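Local coordinates for flavohemoglobin (Malassezia yamatoensis, PDB 6O0A), which probably detoxifies nitric oxide by oxidising it to nitrate at a heme, using electrons passed on through its bound FAD, at residues M98-A103 and Y265-L270; N104-L109 and D114-V119; A237-P242 and A286-T291; L294-K299 and S367-G372. One frame throughout, in Å; residues are numbered along the deposited sequence.

Contact 1. Residues M98-A103 and Y265-L270. With HEM (protoporphyrin IX containing Fe), chain C.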
# COMPACT_ATOMS: atom_id res chain seq x y z
N MET A 98 2.02 -2.79 -11.07
CA MET A 98 1.62 -3.83 -10.13
C MET A 98 2.84 -4.47 -9.49
O MET A 98 2.86 -4.69 -8.27
CB MET A 98 0.77 -4.89 -10.83
CG MET A 98 0.22 -5.93 -9.87
SD MET A 98 -0.70 -7.25 -10.69
CE MET A 98 0.64 -8.18 -11.43
N LEU A 99 3.86 -4.78 -10.29
CA LEU A 99 5.05 -5.42 -9.76
C LEU A 99 5.73 -4.55 -8.72
O LEU A 99 6.19 -5.05 -7.68
CB LEU A 99 6.03 -5.75 -10.89
CG LEU A 99 5.56 -6.83 -11.86
CD1 LEU A 99 6.73 -7.40 -12.65
CD2 LEU A 99 4.83 -7.92 -11.11
N SER A 100 5.81 -3.24 -8.98
CA SER A 100 6.50 -2.35 -8.05
C SER A 100 5.75 -2.27 -6.73
O SER A 100 6.37 -2.33 -5.66
CB SER A 100 6.66 -0.97 -8.68
OG SER A 100 7.27 -0.07 -7.78
N ARG A 101 4.42 -2.14 -6.79
CA ARG A 101 3.63 -2.07 -5.56
C ARG A 101 3.80 -3.34 -4.74
O ARG A 101 4.01 -3.27 -3.52
CB ARG A 101 2.16 -1.84 -5.89
CG ARG A 101 1.30 -1.56 -4.67
CD ARG A 101 -0.19 -1.49 -5.01
NE ARG A 101 -0.70 -2.77 -5.50
CZ ARG A 101 -1.00 -3.03 -6.77
NH1 ARG A 101 -0.85 -2.09 -7.70
NH2 ARG A 101 -1.45 -4.23 -7.11
N VAL A 102 3.73 -4.50 -5.39
CA VAL A 102 3.84 -5.77 -4.68
C VAL A 102 5.24 -5.94 -4.10
O VAL A 102 5.40 -6.36 -2.95
CB VAL A 102 3.47 -6.94 -5.60
CG1 VAL A 102 3.70 -8.26 -4.88
CG2 VAL A 102 2.00 -6.83 -6.03
N ALA A 103 6.28 -5.63 -4.89
CA ALA A 103 7.65 -5.79 -4.42
C ALA A 103 7.91 -4.94 -3.18
O ALA A 103 8.58 -5.39 -2.24
CB ALA A 103 8.64 -5.41 -5.52
N TYR A 265 9.46 1.62 2.77
CA TYR A 265 9.26 1.23 1.38
C TYR A 265 8.04 1.96 0.83
O TYR A 265 7.31 2.64 1.55
CB TYR A 265 9.12 -0.30 1.25
CG TYR A 265 10.42 -1.03 1.49
CD1 TYR A 265 11.46 -0.96 0.57
CD2 TYR A 265 10.62 -1.78 2.65
CE1 TYR A 265 12.66 -1.60 0.78
CE2 TYR A 265 11.83 -2.44 2.87
CZ TYR A 265 12.85 -2.34 1.93
OH TYR A 265 14.04 -2.99 2.13
N GLY A 266 7.82 1.79 -0.47
CA GLY A 266 6.64 2.31 -1.11
C GLY A 266 7.05 3.09 -2.34
O GLY A 266 8.08 3.77 -2.32
N ASP A 267 6.28 2.98 -3.42
CA ASP A 267 6.66 3.62 -4.66
C ASP A 267 5.80 4.84 -4.95
O ASP A 267 5.93 5.45 -6.02
CB ASP A 267 6.61 2.63 -5.83
CG ASP A 267 5.21 2.07 -6.09
OD1 ASP A 267 4.26 2.40 -5.35
OD2 ASP A 267 5.07 1.29 -7.05
N MET A 268 4.92 5.22 -4.03
CA MET A 268 4.04 6.38 -4.21
C MET A 268 4.68 7.56 -3.50
O MET A 268 4.26 7.99 -2.42
CB MET A 268 2.65 6.06 -3.68
CG MET A 268 1.61 7.11 -3.96
SD MET A 268 1.47 7.41 -5.72
CE MET A 268 1.29 5.73 -6.33
N THR A 269 5.73 8.10 -4.11
CA THR A 269 6.53 9.15 -3.51
C THR A 269 6.35 10.46 -4.26
O THR A 269 5.75 10.53 -5.34
CB THR A 269 8.01 8.76 -3.49
OG1 THR A 269 8.46 8.54 -4.82
CG2 THR A 269 8.20 7.47 -2.69
N LEU A 270 6.90 11.52 -3.66
CA LEU A 270 6.82 12.84 -4.28
C LEU A 270 7.45 12.83 -5.67
O LEU A 270 6.94 13.48 -6.59
CB LEU A 270 7.49 13.87 -3.37
CG LEU A 270 7.27 15.34 -3.69
CD1 LEU A 270 5.78 15.65 -3.72
CD2 LEU A 270 7.99 16.20 -2.68
CHA HEM C . 0.67 -9.35 -0.50
CHB HEM C . 1.23 -11.24 -4.96
CHC HEM C . 4.47 -14.40 -3.20
CHD HEM C . 3.40 -12.95 1.30
C1A HEM C . 0.56 -9.57 -1.86
C2A HEM C . -0.27 -8.82 -2.78
C3A HEM C . -0.11 -9.34 -4.01
C4A HEM C . 0.81 -10.45 -3.91
CMA HEM C . -0.80 -8.87 -5.31
CAA HEM C . -1.15 -7.62 -2.40
CBA HEM C . -0.24 -6.40 -2.55
CGA HEM C . -0.98 -5.15 -2.11
O1A HEM C . -1.56 -5.15 -1.00
O2A HEM C . -0.98 -4.16 -2.88
C1B HEM C . 2.16 -12.26 -4.88
C2B HEM C . 2.64 -13.07 -5.99
C3B HEM C . 3.52 -13.96 -5.50
C4B HEM C . 3.65 -13.72 -4.07
CMB HEM C . 2.13 -12.90 -7.43
CAB HEM C . 4.33 -15.05 -6.24
CBB HEM C . 4.51 -15.10 -7.57
C1C HEM C . 4.42 -14.31 -1.83
C2C HEM C . 5.14 -15.15 -0.91
C3C HEM C . 4.86 -14.76 0.35
C4C HEM C . 3.93 -13.65 0.25
CMC HEM C . 6.09 -16.28 -1.38
CAC HEM C . 5.33 -15.33 1.71
CBC HEM C . 5.66 -16.63 1.87
C1D HEM C . 2.58 -11.85 1.19
C2D HEM C . 2.04 -11.11 2.32
C3D HEM C . 1.28 -10.13 1.84
C4D HEM C . 1.31 -10.19 0.38
CMD HEM C . 2.32 -11.45 3.80
CAD HEM C . 0.51 -9.10 2.69
CBD HEM C . -0.97 -9.42 2.58
CGD HEM C . -1.36 -10.56 3.50
O1D HEM C . -0.99 -10.53 4.71
O2D HEM C . -2.06 -11.50 3.03
NA HEM C . 1.21 -10.56 -2.59
NB HEM C . 2.80 -12.68 -3.74
NC HEM C . 3.69 -13.39 -1.09
ND HEM C . 2.13 -11.26 0.03
FE HEM C . 2.67 -11.80 -1.89
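S100, on helix 96-108, donates its hydroxyl to the carboxylate of D267, in the loop before helix 270-273. This hydrogen bond, S100 OG to D267 OD2 at 2.7 Å, carries most of the contact. The proton arrives on the anti side of OD2, 23° out of the carboxylate plane. S100 has OG opposite its backbone N (chi1 177°), which carries the hydroxyl out toward the loop. Serine suits the spot because its side chain is short enough for the helix to come close. The side-chain amide of N104 bridges the two backbones, ND2 giving to S100 O and OD1 accepting from G266 N.

The charged groups do not pair across the contact. The extended start of the R101 chain leads away from D267, leaving NH1 6.8 Å from D267 OD2, and the bend at chi3 (65°) turns NE to the heme propionate, where R101 NE donates to HEM O2A at 3.0 Å.

Apolar packing lies on the heme side, where V102 CG2 rests 3.5 Å from HEM CMA.

The loop is thus tied to the heme-bearing helix by directional polar bonds rather than an apolar interface; R101 probably offsets the propionate's charge and, at longer range, may weakly offset that of D267.

Contact 2. Residues N104-L109 and D114-V119; sequences NKHASL and DEYDTV. With HEM (protoporphyrin IX containing Fe), chain C.
ND1 of H106 is gripped from outside the two segments by E158 of helix 137-163, whose OE2 is its hydrogen-bond partner, while Y116 OH comes within 3.0 Å of the same ND1. E158 also binds Y116 OH through its other oxygen, OE1, so one carboxylate holds both side chains. The imidazole and the phenol approach at a slant, neither flat on the other. A tyrosine fits here because its long ring carries a hydroxyl from helix 115-131 to the far side of the histidine.

At its other nitrogen H106 is the axial ligand of the heme iron, NE2 to FE 2.2 Å. The imidazole plane runs along the NB-ND line of the porphyrin, with H106 CE1 3.3 Å from HEM NB. Gripped at ND1 and bound at NE2, the ring has little freedom to turn. This His-Tyr-Glu set is the proximal heme arrangement known from flavohemoglobins.

The heme rim fills the space between the helices. HEM CMC lies over one face of the Y116 ring, towards its rim, and Y116 CE2 packs 3.5 Å from HEM CAB. V119 CG2 meets HEM CMC at 3.3 Å. On the propionate side, L109 CD1 touches HEM CAD, and K105 NZ makes a weak hydrogen bond to HEM O1A at 3.3 Å.

Helix 96-108 and helix 115-131 thus meet directly at H106 and Y116 and are bridged further by the heme, with helix 137-163 packed on Y116 and strand 207-213 covering N104, K105 and S108.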
# COMPACT_ATOMS: atom_id res chain seq x y z
N ASN A 104 7.41 -3.70 -3.17
CA ASN A 104 7.63 -2.84 -2.01
C ASN A 104 6.93 -3.39 -0.77
O ASN A 104 7.49 -3.35 0.33
CB ASN A 104 7.16 -1.42 -2.31
CG ASN A 104 8.24 -0.59 -3.02
OD1 ASN A 104 9.02 0.12 -2.38
ND2 ASN A 104 8.27 -0.67 -4.36
N LYS A 105 5.70 -3.90 -0.93
CA LYS A 105 5.01 -4.53 0.19
C LYS A 105 5.78 -5.75 0.69
O LYS A 105 5.99 -5.91 1.90
CB LYS A 105 3.59 -4.93 -0.22
CG LYS A 105 2.74 -5.49 0.91
CD LYS A 105 2.48 -4.43 1.96
CE LYS A 105 1.58 -3.31 1.43
NZ LYS A 105 0.15 -3.72 1.43
N HIS A 106 6.22 -6.61 -0.23
CA HIS A 106 7.00 -7.78 0.14
C HIS A 106 8.26 -7.40 0.90
O HIS A 106 8.63 -8.07 1.88
CB HIS A 106 7.40 -8.54 -1.12
CG HIS A 106 6.31 -9.38 -1.67
ND1 HIS A 106 6.42 -10.03 -2.88
CD2 HIS A 106 5.08 -9.68 -1.19
CE1 HIS A 106 5.31 -10.71 -3.11
NE2 HIS A 106 4.48 -10.49 -2.11
N ALA A 107 8.97 -6.38 0.43
CA ALA A 107 10.19 -5.94 1.10
C ALA A 107 9.88 -5.42 2.49
O ALA A 107 10.60 -5.73 3.45
CB ALA A 107 10.90 -4.88 0.25
N SER A 108 8.80 -4.64 2.63
CA SER A 108 8.36 -4.19 3.94
C SER A 108 8.19 -5.36 4.90
O SER A 108 8.57 -5.27 6.07
CB SER A 108 7.02 -3.45 3.79
OG SER A 108 6.61 -2.90 5.02
N LEU A 109 7.62 -6.46 4.41
CA LEU A 109 7.38 -7.67 5.20
C LEU A 109 8.59 -8.59 5.26
O LEU A 109 8.55 -9.62 5.95
CB LEU A 109 6.16 -8.40 4.61
CG LEU A 109 4.87 -7.57 4.66
CD1 LEU A 109 3.80 -8.10 3.72
CD2 LEU A 109 4.37 -7.47 6.08
N ASP A 114 13.42 -17.68 -1.14
CA ASP A 114 13.11 -19.10 -1.01
C ASP A 114 11.63 -19.36 -0.78
O ASP A 114 11.14 -20.45 -1.10
CB ASP A 114 13.91 -19.73 0.13
CG ASP A 114 15.37 -19.93 -0.22
OD1 ASP A 114 15.75 -19.69 -1.39
OD2 ASP A 114 16.14 -20.34 0.68
N GLU A 115 10.90 -18.38 -0.23
CA GLU A 115 9.50 -18.65 0.06
C GLU A 115 8.63 -18.68 -1.19
O GLU A 115 7.48 -19.12 -1.11
CB GLU A 115 8.95 -17.63 1.06
CG GLU A 115 9.70 -17.63 2.40
CD GLU A 115 9.46 -18.87 3.24
OE1 GLU A 115 8.78 -19.82 2.79
OE2 GLU A 115 9.96 -18.90 4.39
N TYR A 116 9.14 -18.23 -2.34
CA TYR A 116 8.35 -18.39 -3.56
C TYR A 116 8.17 -19.87 -3.90
O TYR A 116 7.17 -20.24 -4.51
CB TYR A 116 8.99 -17.63 -4.72
CG TYR A 116 8.78 -16.13 -4.60
CD1 TYR A 116 9.66 -15.34 -3.87
CD2 TYR A 116 7.69 -15.52 -5.21
CE1 TYR A 116 9.47 -13.96 -3.77
CE2 TYR A 116 7.49 -14.15 -5.12
CZ TYR A 116 8.39 -13.38 -4.39
OH TYR A 116 8.19 -12.03 -4.30
N ASP A 117 9.13 -20.71 -3.49
CA ASP A 117 8.97 -22.16 -3.64
C ASP A 117 7.84 -22.68 -2.76
O ASP A 117 7.09 -23.58 -3.16
CB ASP A 117 10.27 -22.88 -3.28
CG ASP A 117 11.41 -22.55 -4.23
OD1 ASP A 117 11.17 -22.41 -5.45
OD2 ASP A 117 12.56 -22.45 -3.76
N THR A 118 7.72 -22.13 -1.55
CA THR A 118 6.64 -22.51 -0.64
C THR A 118 5.28 -22.19 -1.23
O THR A 118 4.38 -23.04 -1.25
CB THR A 118 6.81 -21.78 0.69
OG1 THR A 118 8.15 -21.98 1.17
CG2 THR A 118 5.81 -22.31 1.72
N VAL A 119 5.10 -20.96 -1.71
CA VAL A 119 3.83 -20.58 -2.30
C VAL A 119 3.53 -21.40 -3.54
O VAL A 119 2.40 -21.84 -3.74
CB VAL A 119 3.80 -19.06 -2.57
CG1 VAL A 119 2.75 -18.70 -3.60
CG2 VAL A 119 3.51 -18.36 -1.26
CHA HEM C . 0.67 -9.35 -0.50
CHB HEM C . 1.23 -11.24 -4.96
CHC HEM C . 4.47 -14.40 -3.20
CHD HEM C . 3.40 -12.95 1.30
C1A HEM C . 0.56 -9.57 -1.86
C2A HEM C . -0.27 -8.82 -2.78
C3A HEM C . -0.11 -9.34 -4.01
C4A HEM C . 0.81 -10.45 -3.91
CMA HEM C . -0.80 -8.87 -5.31
CAA HEM C . -1.15 -7.62 -2.40
CBA HEM C . -0.24 -6.40 -2.55
CGA HEM C . -0.98 -5.15 -2.11
O1A HEM C . -1.56 -5.15 -1.00
O2A HEM C . -0.98 -4.16 -2.88
C1B HEM C . 2.16 -12.26 -4.88
C2B HEM C . 2.64 -13.07 -5.99
C3B HEM C . 3.52 -13.96 -5.50
C4B HEM C . 3.65 -13.72 -4.07
CMB HEM C . 2.13 -12.90 -7.43
CAB HEM C . 4.33 -15.05 -6.24
CBB HEM C . 4.51 -15.10 -7.57
C1C HEM C . 4.42 -14.31 -1.83
C2C HEM C . 5.14 -15.15 -0.91
C3C HEM C . 4.86 -14.76 0.35
C4C HEM C . 3.93 -13.65 0.25
CMC HEM C . 6.09 -16.28 -1.38
CAC HEM C . 5.33 -15.33 1.71
CBC HEM C . 5.66 -16.63 1.87
C1D HEM C . 2.58 -11.85 1.19
C2D HEM C . 2.04 -11.11 2.32
C3D HEM C . 1.28 -10.13 1.84
C4D HEM C . 1.31 -10.19 0.38
CMD HEM C . 2.32 -11.45 3.80
CAD HEM C . 0.51 -9.10 2.69
CBD HEM C . -0.97 -9.42 2.58
CGD HEM C . -1.36 -10.56 3.50
O1D HEM C . -0.99 -10.53 4.71
O2D HEM C . -2.06 -11.50 3.03
NA HEM C . 1.21 -10.56 -2.59
NB HEM C . 2.80 -12.68 -3.74
NC HEM C . 3.69 -13.39 -1.09
ND HEM C . 2.13 -11.26 0.03
FE HEM C . 2.67 -11.80 -1.89

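Contact 3. Residues A237-P242 and A286-T291; sequences AIKLDP and AGIGVT. With FAD (flavin-adenine dinucleotide), chain B.
The side chains of K239 and I288 lie alongside each other but run opposite ways, their CB atoms 4.0 Å apart. With CG anti to the backbone N (chi1 -179°) and the chain extended beyond it, the lysine runs its aliphatic part over the isoleucine. NZ then reaches a water that also accepts from I288 N, so the charged end is bound at the loop while the methylenes pack. The CG1 branch of I288 leads instead to A237, CD1 lying 4.2 Å from A237 CB. The small methyl of A237 also meets T291 CG2 at 4.1 Å. Alanine suits the position because its methyl packs on both I288 and T291 while its backbone O remains available to the flavin.

Both segments turn polar atoms to the flavin. FAD N3 donates to A237 O at 3.0 Å, and K239 N donates to FAD O2 at 2.9 Å in a nearly straight bond (176°), so the strand backbone reads the pyrimidine edge. From the other segment, T291 OG1 lies 2.9 Å from FAD O4, while CG1 and CG2 of I288 pack against the pyrimidine end. Further along, D241 OD2 accepts from the ribose hydroxyl FAD O3B at 2.6 Å.

G287 takes a positive phi (59°) after strand 281-286. A strand of the FAD domain and a glycine-containing turn of the NAD domain meeting at the pyrimidine end of the isoalloxazine is the arrangement of the ferredoxin-reductase-like family.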
# COMPACT_ATOMS: atom_id res chain seq x y z
N ALA A 237 0.50 8.07 12.23
CA ALA A 237 -0.79 8.40 12.83
C ALA A 237 -1.77 7.29 12.49
O ALA A 237 -2.04 7.03 11.31
CB ALA A 237 -1.31 9.75 12.31
N ILE A 238 -2.28 6.62 13.53
CA ILE A 238 -3.09 5.42 13.38
C ILE A 238 -4.54 5.76 13.69
O ILE A 238 -4.85 6.21 14.80
CB ILE A 238 -2.57 4.30 14.29
CG1 ILE A 238 -1.10 3.98 13.98
CG2 ILE A 238 -3.47 3.04 14.16
CD1 ILE A 238 -0.50 2.85 14.87
N LYS A 239 -5.42 5.51 12.73
CA LYS A 239 -6.85 5.63 12.95
C LYS A 239 -7.40 4.29 13.43
O LYS A 239 -7.09 3.25 12.85
CB LYS A 239 -7.56 6.05 11.67
CG LYS A 239 -9.05 6.22 11.83
CD LYS A 239 -9.63 6.91 10.61
CE LYS A 239 -11.10 7.24 10.84
NZ LYS A 239 -11.58 8.23 9.84
N LEU A 240 -8.24 4.33 14.46
CA LEU A 240 -8.83 3.10 14.99
C LEU A 240 -9.80 2.51 13.98
O LEU A 240 -10.70 3.20 13.48
CB LEU A 240 -9.54 3.38 16.32
CG LEU A 240 -10.17 2.14 16.97
CD1 LEU A 240 -9.06 1.16 17.31
CD2 LEU A 240 -10.99 2.51 18.21
N ASP A 241 -9.61 1.23 13.65
CA ASP A 241 -10.61 0.48 12.92
C ASP A 241 -11.35 -0.36 13.94
O ASP A 241 -10.78 -1.32 14.48
CB ASP A 241 -9.97 -0.41 11.85
CG ASP A 241 -11.00 -1.19 11.02
OD1 ASP A 241 -12.19 -1.23 11.40
OD2 ASP A 241 -10.60 -1.78 9.99
N PRO A 242 -12.60 -0.03 14.27
CA PRO A 242 -13.33 -0.78 15.31
C PRO A 242 -13.55 -2.23 14.97
O PRO A 242 -13.83 -3.02 15.88
CB PRO A 242 -14.67 -0.03 15.42
CG PRO A 242 -14.47 1.26 14.73
CD PRO A 242 -13.39 1.08 13.71
N ALA A 286 -9.12 11.91 2.07
CA ALA A 286 -10.23 11.80 3.01
C ALA A 286 -9.73 11.13 4.27
O ALA A 286 -8.96 10.17 4.21
CB ALA A 286 -11.40 11.00 2.43
N GLY A 287 -10.19 11.64 5.42
CA GLY A 287 -9.89 10.97 6.68
C GLY A 287 -8.40 10.85 6.91
O GLY A 287 -7.64 11.81 6.70
N ILE A 288 -7.96 9.66 7.32
CA ILE A 288 -6.54 9.44 7.62
C ILE A 288 -5.71 9.34 6.35
O ILE A 288 -4.47 9.30 6.42
CB ILE A 288 -6.38 8.20 8.53
CG1 ILE A 288 -5.04 8.24 9.26
CG2 ILE A 288 -6.54 6.91 7.73
CD1 ILE A 288 -4.83 9.49 10.10
N GLY A 289 -6.35 9.39 5.18
CA GLY A 289 -5.63 9.54 3.93
C GLY A 289 -4.81 10.82 3.84
O GLY A 289 -4.03 10.98 2.91
N VAL A 290 -4.97 11.72 4.82
CA VAL A 290 -4.12 12.89 4.92
C VAL A 290 -2.65 12.54 5.14
O VAL A 290 -1.79 13.37 4.90
CB VAL A 290 -4.64 13.81 6.05
CG1 VAL A 290 -4.28 13.24 7.41
CG2 VAL A 290 -4.06 15.21 5.91
N THR A 291 -2.33 11.33 5.62
CA THR A 291 -0.96 11.13 6.08
C THR A 291 0.08 11.24 4.95
O THR A 291 1.07 11.96 5.14
CB THR A 291 -0.84 9.83 6.88
OG1 THR A 291 -1.30 8.70 6.13
CG2 THR A 291 -1.65 9.93 8.19
PA FAD B . -7.65 -5.41 10.10
O1A FAD B . -7.56 -6.41 11.19
O2A FAD B . -6.59 -5.51 9.04
O5B FAD B . -9.09 -5.48 9.41
C5B FAD B . -9.34 -4.75 8.20
C4B FAD B . -10.75 -5.10 7.79
O4B FAD B . -10.84 -6.53 7.60
C3B FAD B . -11.82 -4.79 8.82
O3B FAD B . -12.26 -3.43 8.75
C2B FAD B . -12.93 -5.76 8.43
O2B FAD B . -13.73 -5.24 7.37
C1B FAD B . -12.14 -6.98 7.94
N9A FAD B . -12.02 -8.04 8.94
C8A FAD B . -11.25 -8.01 10.07
N7A FAD B . -11.38 -9.07 10.83
C5A FAD B . -12.31 -9.85 10.16
C6A FAD B . -12.93 -11.06 10.47
N6A FAD B . -12.68 -11.76 11.59
N1A FAD B . -13.85 -11.55 9.61
C2A FAD B . -14.12 -10.85 8.50
N3A FAD B . -13.60 -9.69 8.09
C4A FAD B . -12.70 -9.23 8.98
N1 FAD B . -3.85 3.38 8.36
C2 FAD B . -3.79 4.48 9.16
O2 FAD B . -4.57 4.63 10.12
N3 FAD B . -2.84 5.46 8.90
C4 FAD B . -1.90 5.43 7.89
O4 FAD B . -1.08 6.34 7.76
C4X FAD B . -1.97 4.26 7.05
N5 FAD B . -1.12 4.15 6.06
C5X FAD B . -1.19 3.02 5.25
C6 FAD B . -0.30 2.90 4.19
C7 FAD B . -0.33 1.78 3.36
C7M FAD B . 0.62 1.70 2.19
C8 FAD B . -1.25 0.75 3.61
C8M FAD B . -1.28 -0.49 2.76
C9 FAD B . -2.14 0.88 4.66
C9A FAD B . -2.14 2.00 5.48
N10 FAD B . -3.04 2.16 6.55
C10 FAD B . -2.99 3.28 7.36
C1' FAD B . -3.99 1.09 6.89
C2' FAD B . -3.41 0.09 7.88
O2' FAD B . -2.30 -0.58 7.29
C3' FAD B . -4.45 -0.94 8.34
O3' FAD B . -5.05 -1.55 7.20
C4' FAD B . -5.56 -0.34 9.21
O4' FAD B . -4.95 0.40 10.27
C5' FAD B . -6.50 -1.39 9.77
O5' FAD B . -5.74 -2.32 10.57
P FAD B . -6.55 -3.23 11.60
O1P FAD B . -7.22 -2.50 12.71
O2P FAD B . -5.58 -4.26 12.11
O3P FAD B . -7.67 -3.95 10.72
O HOH W 1 -10.21 7.48 7.04

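Contact 4. Residues L294-K299 and S367-G372; sequences LAFVEK and SVFLCG
The rings of F296 and F369 form a T-shaped (edge-to-face) stack: F296 points an edge at one face of F369, with the planes at 79° and the centroids 5.1 Å apart. F296 CE2 sits 3.7 Å above the F369 plane and over its centre, so it has all six carbons of that ring at similar range. The closest of them include F369 CE2, at 3.8 Å. In turn, F369 CD2 lies in the plane of the F296 ring, at its edge.

F296 leaves helix 290-302 with chi1 -68°, and F369 leaves its strand with CG opposite the backbone N (chi1 170°). These chi1 values direct both rings into the space between helix and strand, where the side chains cross at about a right angle. With both rings buried, the contact rests on dispersion and on the weakly positive C-H edge facing the pi cloud. Phenylalanine suits both places because its long flat side chain spans the wide gap between helix and strand, where the CA atoms of F296 and F369 are 10.4 Å apart.

Around the pair, L270 and L273 of helix 270-273 pack on F296, and L273 also touches F369. Strand 281-286, hydrogen-bonded beside strand 367-371 in the parallel sheet, adds L283 against F369, placing the stack between the helix and the sheet.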
# COMPACT_ATOMS: atom_id res chain seq x y z
N LEU A 294 0.37 15.09 4.06
CA LEU A 294 1.24 15.84 4.97
C LEU A 294 2.72 15.55 4.72
O LEU A 294 3.55 16.47 4.72
CB LEU A 294 0.85 15.53 6.41
CG LEU A 294 1.72 16.20 7.46
CD1 LEU A 294 1.67 17.73 7.32
CD2 LEU A 294 1.30 15.76 8.87
N ALA A 295 3.08 14.29 4.48
CA ALA A 295 4.46 13.98 4.12
C ALA A 295 4.89 14.73 2.87
O ALA A 295 5.99 15.31 2.82
CB ALA A 295 4.63 12.47 3.94
N PHE A 296 4.04 14.76 1.84
CA PHE A 296 4.38 15.44 0.59
C PHE A 296 4.53 16.94 0.81
O PHE A 296 5.46 17.57 0.30
CB PHE A 296 3.30 15.21 -0.47
CG PHE A 296 3.21 13.79 -0.96
CD1 PHE A 296 4.32 12.95 -0.95
CD2 PHE A 296 2.01 13.31 -1.45
CE1 PHE A 296 4.22 11.65 -1.42
CE2 PHE A 296 1.90 12.00 -1.91
CZ PHE A 296 3.01 11.18 -1.90
N VAL A 297 3.59 17.52 1.56
CA VAL A 297 3.59 18.97 1.74
C VAL A 297 4.80 19.40 2.55
O VAL A 297 5.44 20.40 2.22
CB VAL A 297 2.27 19.42 2.39
CG1 VAL A 297 2.35 20.90 2.74
CG2 VAL A 297 1.13 19.18 1.41
N GLU A 298 5.15 18.65 3.60
CA GLU A 298 6.33 18.99 4.38
C GLU A 298 7.60 18.94 3.53
O GLU A 298 8.48 19.79 3.66
CB GLU A 298 6.46 18.06 5.59
CG GLU A 298 7.50 18.53 6.62
CD GLU A 298 8.91 18.02 6.36
OE1 GLU A 298 9.07 16.94 5.76
OE2 GLU A 298 9.87 18.70 6.78
N LYS A 299 7.71 17.93 2.66
CA LYS A 299 8.90 17.82 1.82
C LYS A 299 8.94 18.95 0.80
O LYS A 299 9.99 19.60 0.61
CB LYS A 299 8.93 16.46 1.12
CG LYS A 299 10.19 16.22 0.29
CD LYS A 299 11.43 16.28 1.16
CE LYS A 299 12.70 16.15 0.32
NZ LYS A 299 12.68 14.93 -0.54
N SER A 367 -0.52 16.55 -12.05
CA SER A 367 -0.66 15.23 -11.46
C SER A 367 -1.64 15.33 -10.31
O SER A 367 -1.62 16.31 -9.55
CB SER A 367 0.68 14.69 -10.96
OG SER A 367 1.60 14.51 -12.03
N VAL A 368 -2.53 14.35 -10.20
CA VAL A 368 -3.53 14.31 -9.14
C VAL A 368 -3.29 13.07 -8.30
O VAL A 368 -3.22 11.96 -8.83
CB VAL A 368 -4.96 14.29 -9.72
CG1 VAL A 368 -5.97 14.28 -8.59
CG2 VAL A 368 -5.19 15.48 -10.64
N PHE A 369 -3.18 13.26 -6.99
CA PHE A 369 -2.95 12.19 -6.03
C PHE A 369 -4.20 12.00 -5.17
O PHE A 369 -4.76 12.98 -4.67
CB PHE A 369 -1.74 12.50 -5.15
CG PHE A 369 -1.57 11.56 -4.00
CD1 PHE A 369 -1.04 10.29 -4.19
CD2 PHE A 369 -1.95 11.94 -2.72
CE1 PHE A 369 -0.89 9.43 -3.12
CE2 PHE A 369 -1.80 11.07 -1.63
CZ PHE A 369 -1.26 9.81 -1.83
N LEU A 370 -4.64 10.75 -5.00
CA LEU A 370 -5.80 10.41 -4.19
C LEU A 370 -5.41 9.49 -3.05
O LEU A 370 -4.70 8.51 -3.25
CB LEU A 370 -6.89 9.71 -5.01
CG LEU A 370 -7.29 10.32 -6.34
CD1 LEU A 370 -8.30 9.41 -7.05
CD2 LEU A 370 -7.87 11.71 -6.10
N CYS A 371 -5.91 9.78 -1.85
CA CYS A 371 -5.77 8.82 -0.76
C CYS A 371 -6.98 8.92 0.15
O CYS A 371 -7.20 9.96 0.77
CB CYS A 371 -4.48 9.07 0.02
SG CYS A 371 -4.16 7.75 1.17
N GLY A 372 -7.74 7.84 0.23
CA GLY A 372 -8.91 7.80 1.07
C GLY A 372 -9.50 6.41 1.02
O GLY A 372 -8.90 5.49 0.46

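Contact 1 lies at the surface and is mainly one polar bond, whereas contacts 2 and 4 are buried and contact 3 is partly so. Contacts 1 and 2 share helix 96-108 and both touch the heme; Y265 of contact 1 packs on A107 and S108 of contact 2 at their junction. Contacts 3 and 4 share helix 290-302, and A286 N and C371 O tie them at 3.0 Å. Chemistry follows place: iron coordination and a carboxylate network on the heme side, backbone bonds to FAD between the domains, and purely aromatic packing in the NAD-domain core. M268 and L270 of contact 1 also reach the phenylalanine pair of contact 4.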